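Local coordinates for mbGIPC protein (Monosiga brevicollis, PDB 6X1X) that probably binds the C-terminal tails of partner proteins through this PDZ domain, one part of a longer GIPC-family signalling protein, at residues T5-V11 against F82-E88; D14-L20 against D38-S42; Y29-I35 against V47-I53; K55-T59 against M72-I76. All coordinates share one frame; numbering follows the deposited sequence. Where two conformers were deposited one is given.

Contact 1. Residues T5-V11 against F82-E88; sequences TEKTVKV and FTMICVE
Over one face of the Phe82 ring sits Val11, its CB 4.0 Å from the ring centroid and 29° off the ring normal, a CH-pi contact. Val11 CG1 also touches the ring, 3.6 Å from Phe82 CE1. The ring gets there because Phe82 CG stands between its own N and carbonyl carbon (chi1 68°), which folds it back toward the partner strand. The other flat group is the Glu88 carboxylate: Lys7 NZ makes a salt bridge to Glu88 OE2 at 3.1 Å, coming from above the carboxylate plane. That ammonium has a stronger mate in Asp51, so Lys7 is held between two acids. Strands 6-12 and 81-87, the first and last of the PDZ fold, are laced antiparallel here, bringing the two ends of the domain together. Backbone bonds run in reciprocal pairs at Lys7-Cys86, Val9-Met84 and Val11-Phe82. Beyond them Glu88 N meets Thr5 O at 2.8 Å, and a water accepts from Thr5 N and donates to Glu88 O. Val9, Met84 and Cys86 point into the core; Val9 CG2 lies 4.1 Å from Cys86 SG. On the outward side Ile85 fans its branches, CG2 to Glu6 CG at 3.4 Å and CD1 to Thr8 OG1 at 3.3 Å.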
loop_
_atom_site.group_PDB
_atom_site.type_symbol
_atom_site.label_atom_id
_atom_site.label_comp_id
_atom_site.label_asym_id
_atom_site.label_seq_id
_atom_site.Cartn_x
_atom_site.Cartn_y
_atom_site.Cartn_z
ATOM N N THR A 5 -9.684 -0.157 -9.830
ATOM C CA THR A 5 -9.982 1.158 -9.274
ATOM C C THR A 5 -8.757 1.721 -8.564
ATOM O O THR A 5 -8.232 1.100 -7.635
ATOM C CB THR A 5 -11.145 1.054 -8.293
ATOM O OG1 THR A 5 -12.326 0.655 -8.998
ATOM C CG2 THR A 5 -11.390 2.392 -7.610
ATOM N N GLU A 6 -8.334 2.911 -8.981
ATOM C CA GLU A 6 -7.131 3.566 -8.487
ATOM C C GLU A 6 -7.494 4.548 -7.378
ATOM O O GLU A 6 -8.486 5.276 -7.483
ATOM C CB GLU A 6 -6.469 4.302 -9.651
ATOM C CG GLU A 6 -5.080 4.800 -9.388
ATOM C CD GLU A 6 -4.362 5.198 -10.663
ATOM O OE1 GLU A 6 -4.251 4.347 -11.574
ATOM O OE2 GLU A 6 -3.915 6.360 -10.756
ATOM N N LYS A 7 -6.686 4.563 -6.313
ATOM C CA LYS A 7 -6.978 5.314 -5.098
ATOM C C LYS A 7 -5.721 6.013 -4.604
ATOM O O LYS A 7 -4.641 5.417 -4.584
ATOM C CB LYS A 7 -7.433 4.383 -3.969
ATOM C CG LYS A 7 -8.648 3.550 -4.291
ATOM C CD LYS A 7 -9.024 2.672 -3.121
ATOM C CE LYS A 7 -7.981 1.596 -2.850
ATOM N NZ LYS A 7 -8.554 0.616 -1.904
ATOM N N THR A 8 -5.877 7.260 -4.163
ATOM C CA THR A 8 -4.785 8.024 -3.574
ATOM C C THR A 8 -4.882 7.942 -2.057
ATOM O O THR A 8 -5.914 8.291 -1.470
ATOM C CB THR A 8 -4.834 9.482 -4.021
ATOM O OG1 THR A 8 -4.602 9.551 -5.431
ATOM C CG2 THR A 8 -3.762 10.288 -3.294
ATOM N N VAL A 9 -3.801 7.505 -1.429
ATOM C CA VAL A 9 -3.715 7.344 0.014
ATOM C C VAL A 9 -2.674 8.348 0.496
ATOM O O VAL A 9 -1.543 8.353 0.001
ATOM C CB VAL A 9 -3.308 5.905 0.366
ATOM C CG1 VAL A 9 -3.126 5.743 1.831
ATOM C CG2 VAL A 9 -4.355 4.923 -0.143
ATOM N N LYS A 10 -3.051 9.225 1.425
ATOM C CA LYS A 10 -2.128 10.202 1.996
ATOM C C LYS A 10 -2.090 9.988 3.497
ATOM O O LYS A 10 -3.118 10.122 4.166
ATOM C CB LYS A 10 -2.541 11.637 1.675
ATOM C CG LYS A 10 -1.499 12.656 2.084
ATOM C CD LYS A 10 -1.618 13.942 1.277
ATOM C CE LYS A 10 -2.107 15.095 2.136
ATOM N NZ LYS A 10 -1.947 16.418 1.456
ATOM N N VAL A 11 -0.896 9.690 4.018
ATOM C CA VAL A 11 -0.710 9.056 5.319
ATOM C C VAL A 11 0.410 9.777 6.044
ATOM O O VAL A 11 1.412 10.153 5.432
ATOM C CB VAL A 11 -0.330 7.566 5.150
ATOM C CG1 VAL A 11 -0.086 6.913 6.484
ATOM C CG2 VAL A 11 -1.409 6.833 4.431
ATOM N N PHE A 82 3.322 10.905 3.436
ATOM C CA PHE A 82 3.642 10.300 2.153
ATOM C C PHE A 82 2.347 10.000 1.426
ATOM O O PHE A 82 1.272 9.924 2.030
ATOM C CB PHE A 82 4.527 9.048 2.280
ATOM C CG PHE A 82 3.840 7.859 2.921
ATOM C CD1 PHE A 82 3.765 7.745 4.299
ATOM C CD2 PHE A 82 3.298 6.848 2.138
ATOM C CE1 PHE A 82 3.150 6.641 4.883
ATOM C CE2 PHE A 82 2.683 5.738 2.719
ATOM C CZ PHE A 82 2.608 5.641 4.089
ATOM N N THR A 83 2.462 9.828 0.113
ATOM C CA THR A 83 1.336 9.458 -0.728
ATOM C C THR A 83 1.612 8.110 -1.379
ATOM O O THR A 83 2.751 7.787 -1.720
ATOM C CB THR A 83 1.055 10.537 -1.780
ATOM O OG1 THR A 83 0.640 11.740 -1.123
ATOM C CG2 THR A 83 -0.049 10.109 -2.734
ATOM N N MET A 84 0.561 7.311 -1.524
ATOM C CA MET A 84 0.667 5.990 -2.112
ATOM C C MET A 84 -0.541 5.812 -3.010
ATOM O O MET A 84 -1.667 6.111 -2.600
ATOM C CB MET A 84 0.688 4.939 -0.999
ATOM C CG MET A 84 0.960 3.528 -1.461
ATOM S SD MET A 84 1.327 2.481 -0.043
ATOM C CE MET A 84 -0.185 2.627 0.911
ATOM N N ILE A 85 -0.310 5.387 -4.243
ATOM C CA ILE A 85 -1.391 5.077 -5.165
ATOM C C ILE A 85 -1.622 3.582 -5.089
ATOM O O ILE A 85 -0.706 2.788 -5.346
ATOM C CB ILE A 85 -1.055 5.512 -6.598
ATOM C CG1 ILE A 85 -0.704 6.999 -6.635
ATOM C CG2 ILE A 85 -2.222 5.210 -7.517
ATOM C CD1 ILE A 85 -1.826 7.906 -6.191
ATOM N N CYS A 86 -2.834 3.201 -4.706
ATOM C CA CYS A 86 -3.227 1.810 -4.586
ATOM C C CYS A 86 -4.276 1.503 -5.643
ATOM O O CYS A 86 -5.077 2.367 -6.015
ATOM C CB CYS A 86 -3.782 1.524 -3.190
ATOM S SG CYS A 86 -2.535 1.687 -1.886
ATOM N N VAL A 87 -4.250 0.275 -6.150
ATOM C CA VAL A 87 -5.187 -0.168 -7.174
ATOM C C VAL A 87 -5.915 -1.394 -6.652
ATOM O O VAL A 87 -5.282 -2.373 -6.243
ATOM C CB VAL A 87 -4.479 -0.478 -8.504
ATOM C CG1 VAL A 87 -5.493 -0.896 -9.549
ATOM C CG2 VAL A 87 -3.691 0.732 -8.980
ATOM N N GLU A 88 -7.227 -1.334 -6.654
ATOM C CA GLU A 88 -8.017 -2.452 -6.169
ATOM C C GLU A 88 -8.116 -3.522 -7.249
ATOM O O GLU A 88 -8.308 -3.204 -8.426
ATOM C CB GLU A 88 -9.425 -1.985 -5.825
ATOM C CG GLU A 88 -9.483 -0.868 -4.816
ATOM C CD GLU A 88 -10.876 -0.675 -4.256
ATOM O OE1 GLU A 88 -11.730 -1.563 -4.475
ATOM O OE2 GLU A 88 -11.117 0.358 -3.595
HETATM O O HOH W 1 -11.154 -2.502 -9.123
#

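Contact 2. Residues D14-L20 against D38-S42; sequences DGPALGL and DSIMS
Met41 N donates to Leu18 O at 3.0 Å, the nitrogen lying almost on the extension of the carbonyl bond (168° at the oxygen) though the N-H points somewhat off it. One step back on each side a water takes the place of a direct bond: it donates to Ala17 O and accepts from Ile40 N, 2.9 Å away. The two backbones are therefore joined at successive residues, once directly and once through solvent. Around these bonds the side chains close in. Met41 is modelled in two conformers; in the one given, Leu18 CB and Leu20 CG both touch its CG, at 3.8 Å and 3.6 Å. The CD2 branch of Leu18 slants across Ile40 CG2. Ile40 has CG1 anti to its carbonyl carbon (chi1 -67°), and this arm runs alongside Asp14 in the opposite sense, so that Ile40 CG1 and Asp14 OD2 are 3.4 Å apart. A CB on Gly19 would run into Ser39 OG, and its positive phi of 93° itself suits glycine. Ser39 OG accepts from Ser42 N, an ST motif, and also bonds to Arg36 O, while Ser42 OG accepts from Ser39 N. In sequence and position Ala17-Leu20 match the GLGF-like carboxylate-binding loop of PDZ domains, which as in relatives would receive the peptide's C-terminus; residues 38-42 pack against it through Ile40 and Met41.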
loop_
_atom_site.group_PDB
_atom_site.type_symbol
_atom_site.label_atom_id
_atom_site.label_comp_id
_atom_site.label_asym_id
_atom_site.label_seq_id
_atom_site.Cartn_x
_atom_site.Cartn_y
_atom_site.Cartn_z
ATOM N N ASP A 14 3.655 8.239 11.573
ATOM C CA ASP A 14 3.898 8.818 12.893
ATOM C C ASP A 14 4.795 7.965 13.774
ATOM O O ASP A 14 5.184 8.422 14.857
ATOM C CB ASP A 14 2.579 9.102 13.622
ATOM C CG ASP A 14 1.820 7.839 13.978
ATOM O OD1 ASP A 14 2.250 7.125 14.904
ATOM O OD2 ASP A 14 0.774 7.562 13.359
ATOM N N GLY A 15 5.114 6.749 13.354
ATOM C CA GLY A 15 5.992 5.868 14.082
ATOM C C GLY A 15 6.702 4.975 13.093
ATOM O O GLY A 15 6.506 5.077 11.882
ATOM N N PRO A 16 7.539 4.067 13.595
ATOM C CA PRO A 16 8.422 3.299 12.708
ATOM C C PRO A 16 7.728 2.209 11.916
ATOM O O PRO A 16 8.355 1.651 11.005
ATOM C CB PRO A 16 9.448 2.696 13.680
ATOM C CG PRO A 16 8.718 2.602 14.971
ATOM C CD PRO A 16 7.858 3.836 15.015
ATOM N N ALA A 17 6.476 1.873 12.224
ATOM C CA ALA A 17 5.797 0.743 11.601
ATOM C C ALA A 17 4.429 1.170 11.091
ATOM O O ALA A 17 3.631 1.753 11.837
ATOM C CB ALA A 17 5.628 -0.402 12.602
ATOM N N LEU A 18 4.140 0.845 9.840
ATOM C CA LEU A 18 2.859 1.202 9.245
ATOM C C LEU A 18 1.784 0.157 9.464
ATOM O O LEU A 18 0.598 0.487 9.344
ATOM C CB LEU A 18 3.020 1.408 7.739
ATOM C CG LEU A 18 3.885 2.602 7.350
ATOM C CD1 LEU A 18 4.265 2.507 5.882
ATOM C CD2 LEU A 18 3.161 3.913 7.624
ATOM N N GLY A 19 2.157 -1.087 9.757
ATOM C CA GLY A 19 1.200 -2.170 9.885
ATOM C C GLY A 19 0.952 -2.968 8.623
ATOM O O GLY A 19 0.020 -3.783 8.602
ATOM N N LEU A 20 1.751 -2.785 7.580
ATOM C CA LEU A 20 1.538 -3.484 6.321
ATOM C C LEU A 20 2.387 -4.740 6.234
ATOM O O LEU A 20 3.568 -4.729 6.601
ATOM C CB LEU A 20 1.943 -2.603 5.144
ATOM C CG LEU A 20 1.095 -1.363 4.916
ATOM C CD1 LEU A 20 1.680 -0.538 3.783
ATOM C CD2 LEU A 20 -0.359 -1.734 4.631
ATOM N N ASP A 38 -5.276 -2.174 14.559
ATOM C CA ASP A 38 -4.796 -1.065 15.389
ATOM C C ASP A 38 -3.434 -0.564 14.912
ATOM O O ASP A 38 -2.467 -0.486 15.674
ATOM C CB ASP A 38 -4.782 -1.431 16.881
ATOM C CG ASP A 38 -4.464 -0.241 17.785
ATOM O OD1 ASP A 38 -4.636 0.916 17.352
ATOM O OD2 ASP A 38 -4.047 -0.467 18.942
ATOM N N SER A 39 -3.354 -0.240 13.623
ATOM C CA SER A 39 -2.123 0.274 13.046
ATOM C C SER A 39 -2.429 1.534 12.256
ATOM O O SER A 39 -3.590 1.877 12.008
ATOM C CB SER A 39 -1.465 -0.758 12.122
ATOM O OG SER A 39 -2.261 -1.010 10.970
ATOM N N ILE A 40 -1.368 2.214 11.831
ATOM C CA ILE A 40 -1.549 3.376 10.971
ATOM C C ILE A 40 -2.380 3.000 9.747
ATOM O O ILE A 40 -3.326 3.701 9.371
ATOM C CB ILE A 40 -0.183 3.961 10.579
ATOM C CG1 ILE A 40 0.513 4.557 11.809
ATOM C CG2 ILE A 40 -0.362 5.010 9.506
ATOM C CD1 ILE A 40 1.970 4.903 11.572
ATOM N N MET A 41 -2.057 1.874 9.114
ATOM C CA MET A 41 -2.747 1.557 7.871
ATOM C C MET A 41 -4.127 0.950 8.092
ATOM O O MET A 41 -4.993 1.093 7.225
ATOM C CB MET A 41 -1.864 0.716 6.951
ATOM C CG MET A 41 -0.596 1.452 6.490
ATOM S SD MET A 41 -0.820 2.988 5.548
ATOM C CE MET A 41 -1.775 2.389 4.160
ATOM N N SER A 42 -4.380 0.300 9.231
ATOM C CA SER A 42 -5.755 -0.118 9.503
ATOM C C SER A 42 -6.675 1.088 9.644
ATOM O O SER A 42 -7.880 0.989 9.378
ATOM C CB SER A 42 -5.848 -1.006 10.738
ATOM O OG SER A 42 -5.675 -0.259 11.927
HETATM O O HOH W 2 1.126 1.153 12.842
#

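Contact 3. Residues Y29-I35 against V47-I53; sequences YAFIKKI and VAVGDHI
Three backbone bonds tie 29-35 to 47-53, Ile53 N to Ala30 O, Ile32 N to Asp51 O and Gly50 N to Ile32 O, with a single bridge at Phe31 and His52. Next to them a water links Ala30 N and Ile53 O. Among the rings, His52 is the one gripped across the contact. Phe31 CB lies over one face of its ring, 3.9 Å from the centroid and 21° off the normal, and the Tyr29 carbonyl comes to the ring edge, Tyr29 O standing 3.4 Å from His52 CD2. A leucine in place of His52 would probably leave Phe31 CB without a flat surface to rest on and the Tyr29 carbonyl without its ring-edge neighbour. On the inner side Ile32 packs two ways. Its CG1 is anti to the carbonyl carbon (chi1 -62°), which carries CD1 to Val47 CG2 at 3.5 Å, closer than usual for two carbons, and CG1 meets Ile53 CD1 at 4.1 Å. Ile35 and Val49 slide past each other, with Ile35 CG1 and Val49 CG2 4.0 Å apart. Residues 48-51 form a type II turn, Gly50 taking a positive phi. Asp51 OD2 spans its ends, accepting from Ala48 N at 2.9 Å from above the carboxylate plane, and also forms a salt bridge with Lys7. Further out, Ile32 and Ile35 pack on Leu20 of strand 20-23, to which strand 31-35 pairs with a classic bulge at Lys33 and Lys34. Ala30 and Ile53 reach Val69 of helix 66-75, and His52 bonds by its backbone to Val87 of strand 81-87.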
loop_
_atom_site.group_PDB
_atom_site.type_symbol
_atom_site.label_atom_id
_atom_site.label_comp_id
_atom_site.label_asym_id
_atom_site.label_seq_id
_atom_site.Cartn_x
_atom_site.Cartn_y
_atom_site.Cartn_z
ATOM N N TYR A 29 2.718 -5.797 -9.775
ATOM C CA TYR A 29 2.898 -4.899 -8.646
ATOM C C TYR A 29 2.946 -5.679 -7.340
ATOM O O TYR A 29 2.344 -6.750 -7.207
ATOM C CB TYR A 29 1.738 -3.907 -8.568
ATOM C CG TYR A 29 1.625 -2.986 -9.765
ATOM C CD1 TYR A 29 0.955 -3.384 -10.917
ATOM C CD2 TYR A 29 2.202 -1.720 -9.749
ATOM C CE1 TYR A 29 0.858 -2.538 -12.014
ATOM C CE2 TYR A 29 2.098 -0.864 -10.834
ATOM C CZ TYR A 29 1.431 -1.282 -11.961
ATOM O OH TYR A 29 1.337 -0.433 -13.043
ATOM N N ALA A 30 3.643 -5.117 -6.360
ATOM C CA ALA A 30 3.543 -5.646 -5.010
ATOM C C ALA A 30 2.138 -5.385 -4.481
ATOM O O ALA A 30 1.453 -4.455 -4.914
ATOM C CB ALA A 30 4.587 -4.985 -4.115
ATOM N N PHE A 31 1.696 -6.223 -3.549
ATOM C CA PHE A 31 0.340 -6.100 -3.038
ATOM C C PHE A 31 0.320 -6.241 -1.526
ATOM O O PHE A 31 1.243 -6.765 -0.898
ATOM C CB PHE A 31 -0.616 -7.105 -3.686
ATOM C CG PHE A 31 -0.283 -8.526 -3.379
ATOM C CD1 PHE A 31 0.626 -9.230 -4.153
ATOM C CD2 PHE A 31 -0.875 -9.161 -2.306
ATOM C CE1 PHE A 31 0.932 -10.551 -3.856
ATOM C CE2 PHE A 31 -0.577 -10.474 -2.006
ATOM C CZ PHE A 31 0.328 -11.165 -2.781
ATOM N N ILE A 32 -0.773 -5.753 -0.954
ATOM C CA ILE A 32 -0.963 -5.745 0.487
ATOM C C ILE A 32 -1.579 -7.078 0.879
ATOM O O ILE A 32 -2.721 -7.386 0.524
ATOM C CB ILE A 32 -1.834 -4.567 0.930
ATOM C CG1 ILE A 32 -1.140 -3.261 0.565
ATOM C CG2 ILE A 32 -2.093 -4.627 2.428
ATOM C CD1 ILE A 32 -1.972 -2.026 0.835
ATOM N N LYS A 33 -0.820 -7.869 1.619
ATOM C CA LYS A 33 -1.257 -9.180 2.060
ATOM C C LYS A 33 -1.998 -9.113 3.384
ATOM O O LYS A 33 -2.968 -9.852 3.590
ATOM C CB LYS A 33 -0.029 -10.081 2.198
ATOM C CG LYS A 33 -0.324 -11.551 2.356
ATOM C CD LYS A 33 0.978 -12.337 2.415
ATOM C CE LYS A 33 0.722 -13.830 2.539
ATOM N NZ LYS A 33 0.043 -14.369 1.328
ATOM N N LYS A 34 -1.548 -8.250 4.296
ATOM C CA LYS A 34 -2.185 -8.089 5.595
ATOM C C LYS A 34 -2.075 -6.637 6.017
ATOM O O LYS A 34 -1.126 -5.937 5.650
ATOM C CB LYS A 34 -1.523 -8.943 6.687
ATOM C CG LYS A 34 -1.438 -10.430 6.358
ATOM C CD LYS A 34 -0.790 -11.243 7.467
ATOM C CE LYS A 34 -0.798 -12.729 7.124
ATOM N NZ LYS A 34 -0.266 -13.568 8.237
ATOM N N ILE A 35 -3.051 -6.201 6.804
ATOM C CA ILE A 35 -3.022 -4.907 7.466
ATOM C C ILE A 35 -3.288 -5.167 8.936
ATOM O O ILE A 35 -4.367 -5.645 9.302
ATOM C CB ILE A 35 -4.067 -3.939 6.888
ATOM C CG1 ILE A 35 -3.782 -3.692 5.402
ATOM C CG2 ILE A 35 -4.033 -2.627 7.669
ATOM C CD1 ILE A 35 -4.832 -2.826 4.710
ATOM N N VAL A 47 -7.751 2.022 2.090
ATOM C CA VAL A 47 -6.765 1.004 1.744
ATOM C C VAL A 47 -7.237 -0.319 2.322
ATOM O O VAL A 47 -7.761 -0.358 3.440
ATOM C CB VAL A 47 -5.346 1.362 2.243
ATOM C CG1 VAL A 47 -5.233 1.266 3.756
ATOM C CG2 VAL A 47 -4.316 0.460 1.590
ATOM N N ALA A 48 -7.056 -1.398 1.567
ATOM C CA ALA A 48 -7.558 -2.695 1.989
ATOM C C ALA A 48 -6.591 -3.798 1.594
ATOM O O ALA A 48 -5.828 -3.673 0.633
ATOM C CB ALA A 48 -8.920 -3.003 1.360
ATOM N N VAL A 49 -6.657 -4.900 2.345
ATOM C CA VAL A 49 -5.960 -6.116 1.951
ATOM C C VAL A 49 -6.339 -6.454 0.522
ATOM O O VAL A 49 -7.508 -6.355 0.128
ATOM C CB VAL A 49 -6.319 -7.262 2.914
ATOM C CG1 VAL A 49 -5.857 -8.598 2.360
ATOM C CG2 VAL A 49 -5.713 -7.014 4.287
ATOM N N GLY A 50 -5.342 -6.828 -0.270
ATOM C CA GLY A 50 -5.524 -7.149 -1.664
ATOM C C GLY A 50 -5.144 -6.033 -2.613
ATOM O O GLY A 50 -4.884 -6.301 -3.792
ATOM N N ASP A 51 -5.103 -4.790 -2.137
ATOM C CA ASP A 51 -4.760 -3.678 -3.010
ATOM C C ASP A 51 -3.322 -3.817 -3.489
ATOM O O ASP A 51 -2.436 -4.261 -2.747
ATOM C CB ASP A 51 -4.911 -2.350 -2.262
ATOM C CG ASP A 51 -6.357 -1.948 -2.045
ATOM O OD1 ASP A 51 -7.260 -2.554 -2.648
ATOM O OD2 ASP A 51 -6.589 -0.993 -1.267
ATOM N N HIS A 52 -3.093 -3.443 -4.733
ATOM C CA HIS A 52 -1.745 -3.368 -5.270
ATOM C C HIS A 52 -1.184 -1.966 -5.053
ATOM O O HIS A 52 -1.919 -0.972 -5.081
ATOM C CB HIS A 52 -1.739 -3.740 -6.754
ATOM C CG HIS A 52 -1.890 -5.211 -7.003
ATOM N ND1 HIS A 52 -3.118 -5.838 -7.053
ATOM C CD2 HIS A 52 -0.965 -6.184 -7.189
ATOM C CE1 HIS A 52 -2.943 -7.129 -7.273
ATOM N NE2 HIS A 52 -1.646 -7.366 -7.355
ATOM N N ILE A 53 0.123 -1.891 -4.822
ATOM C CA ILE A 53 0.799 -0.617 -4.604
ATOM C C ILE A 53 1.412 -0.195 -5.931
ATOM O O ILE A 53 2.413 -0.765 -6.379
ATOM C CB ILE A 53 1.843 -0.713 -3.486
ATOM C CG1 ILE A 53 1.154 -1.113 -2.184
ATOM C CG2 ILE A 53 2.563 0.627 -3.334
ATOM C CD1 ILE A 53 2.113 -1.425 -1.049
HETATM O O HOH W 3 4.618 -2.461 -6.777
#

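Contact 4. Residues K55-T59 against M72-I76; sequences KINGT and MLKEI
Ile56 carries this contact, where the end of strand 52-56 in the PDZ domain packs against the last turn of helix 66-75, the helix that in this fold forms one wall of the peptide groove. Its CB lies 3.9 Å from Met72 SD, the two side chains sliding past each other in opposite directions. From there the branches part. Ile56 CG2 meets Met72 CG at 4.1 Å and, more distantly, Ile76 CD1. The other arm has CG1 anti to the carbonyl carbon (chi1 -66°), which sends it toward Leu73: CG1 comes near Leu73 CD2, and at the tip CD1 reaches that same methyl at 3.6 Å, the two side chains crossing at about a right angle. Cutting Ile56 back to an alanine is likely to open a gap between strand and helix, leaving Leu73 CD2 without the methyl it leans on and the Met72 thioether freer to turn. Just past Ile56 the chain reverses in a type I' turn ending at Thr59, closed by Thr59 N to Ile56 O at 2.9 Å. In Asn57, the second residue of the turn, OD1 is held by Thr83 N of strand 81-87, and ND2 lies near Ile76 CD1. On the helix side, Lys13 NZ bonds to Leu73 O and Ile76 O, tying down the carbonyls where the helix finishes. Met72 runs extended to SD and then bends (chi3 -73°), which brings its CE tip to tip with Thr59 CG2 at 4.1 Å.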
loop_
_atom_site.group_PDB
_atom_site.type_symbol
_atom_site.label_atom_id
_atom_site.label_comp_id
_atom_site.label_asym_id
_atom_site.label_seq_id
_atom_site.Cartn_x
_atom_site.Cartn_y
_atom_site.Cartn_z
ATOM N N LYS A 55 2.282 3.203 -6.864
ATOM C CA LYS A 55 3.245 4.288 -6.736
ATOM C C LYS A 55 3.380 4.668 -5.272
ATOM O O LYS A 55 2.435 4.543 -4.493
ATOM C CB LYS A 55 2.815 5.555 -7.489
ATOM C CG LYS A 55 2.645 5.395 -8.979
ATOM C CD LYS A 55 2.578 6.734 -9.694
ATOM C CE LYS A 55 2.423 6.518 -11.193
ATOM N NZ LYS A 55 2.318 7.801 -11.937
ATOM N N ILE A 56 4.560 5.169 -4.916
ATOM C CA ILE A 56 4.786 5.847 -3.648
ATOM C C ILE A 56 5.457 7.167 -3.969
ATOM O O ILE A 56 6.472 7.185 -4.674
ATOM C CB ILE A 56 5.671 5.023 -2.699
ATOM C CG1 ILE A 56 4.957 3.745 -2.272
ATOM C CG2 ILE A 56 6.072 5.866 -1.486
ATOM C CD1 ILE A 56 5.908 2.725 -1.664
ATOM N N ASN A 57 4.874 8.267 -3.494
ATOM C CA ASN A 57 5.441 9.599 -3.706
ATOM C C ASN A 57 5.790 9.838 -5.175
ATOM O O ASN A 57 6.842 10.394 -5.507
ATOM C CB ASN A 57 6.639 9.843 -2.790
ATOM C CG ASN A 57 6.234 9.957 -1.346
ATOM O OD1 ASN A 57 5.146 10.440 -1.045
ATOM N ND2 ASN A 57 7.102 9.511 -0.442
ATOM N N GLY A 58 4.901 9.400 -6.064
ATOM C CA GLY A 58 5.058 9.617 -7.487
ATOM C C GLY A 58 5.965 8.646 -8.210
ATOM O O GLY A 58 6.058 8.716 -9.444
ATOM N N THR A 59 6.654 7.761 -7.498
ATOM C CA THR A 59 7.545 6.795 -8.126
ATOM C C THR A 59 6.750 5.623 -8.679
ATOM O O THR A 59 5.961 5.012 -7.956
ATOM C CB THR A 59 8.516 6.257 -7.083
ATOM O OG1 THR A 59 9.222 7.346 -6.492
ATOM C CG2 THR A 59 9.505 5.303 -7.727
ATOM N N MET A 72 11.231 1.297 0.214
ATOM C CA MET A 72 10.797 2.671 0.010
ATOM C C MET A 72 9.913 3.155 1.155
ATOM O O MET A 72 10.040 4.298 1.607
ATOM C CB MET A 72 10.096 2.782 -1.338
ATOM C CG MET A 72 9.788 4.217 -1.743
ATOM S SD MET A 72 9.446 4.405 -3.499
ATOM C CE MET A 72 11.101 4.190 -4.157
ATOM N N LEU A 73 9.006 2.301 1.637
ATOM C CA LEU A 73 8.159 2.673 2.768
ATOM C C LEU A 73 8.967 2.767 4.056
ATOM O O LEU A 73 8.743 3.666 4.876
ATOM C CB LEU A 73 7.044 1.642 2.918
ATOM C CG LEU A 73 6.011 1.654 1.796
ATOM C CD1 LEU A 73 5.102 0.443 1.909
ATOM C CD2 LEU A 73 5.194 2.927 1.833
ATOM N N LYS A 74 9.907 1.840 4.246
ATOM C CA LYS A 74 10.716 1.809 5.455
ATOM C C LYS A 74 11.576 3.059 5.573
ATOM O O LYS A 74 11.769 3.585 6.675
ATOM C CB LYS A 74 11.598 0.564 5.402
ATOM C CG LYS A 74 12.515 0.361 6.591
ATOM C CD LYS A 74 13.340 -0.913 6.436
ATOM C CE LYS A 74 12.460 -2.141 6.345
ATOM N NZ LYS A 74 13.286 -3.376 6.144
ATOM N N GLU A 75 12.102 3.542 4.444
ATOM C CA GLU A 75 13.020 4.673 4.460
ATOM C C GLU A 75 12.342 5.997 4.775
ATOM O O GLU A 75 13.022 6.933 5.206
ATOM C CB GLU A 75 13.784 4.762 3.139
ATOM C CG GLU A 75 14.833 3.676 3.041
ATOM C CD GLU A 75 15.512 3.559 1.682
ATOM O OE1 GLU A 75 15.171 4.303 0.727
ATOM O OE2 GLU A 75 16.405 2.697 1.566
ATOM N N ILE A 76 11.032 6.106 4.577
ATOM C CA ILE A 76 10.319 7.354 4.857
ATOM C C ILE A 76 10.586 7.774 6.296
ATOM O O ILE A 76 10.357 6.983 7.220
ATOM C CB ILE A 76 8.814 7.204 4.608
ATOM C CG1 ILE A 76 8.551 6.931 3.123
ATOM C CG2 ILE A 76 8.066 8.447 5.099
ATOM C CD1 ILE A 76 7.143 6.508 2.815
#

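Contacts 1 and 3 both work through the sheet, where strands 81-87 and 52-56 are neighbours, and both rely on backbone bonding; the Lys7-Asp51 salt bridge joins them. Contact 4 uses strand 52-56 too, but between its two segments the contacts are apolar side chains. Contact 2 lies farther from the chain centre and mixes one direct backbone bond, a water link and oily packing. Yet the greasy sides converge on one core: Val11 touches Ile40, Phe82 touches Leu18, Met41 reaches Ile35, and Leu20 meets Leu73. The outward side of contact 1, with Glu6, Thr8 and Lys10, and the turn of contact 4 are surface.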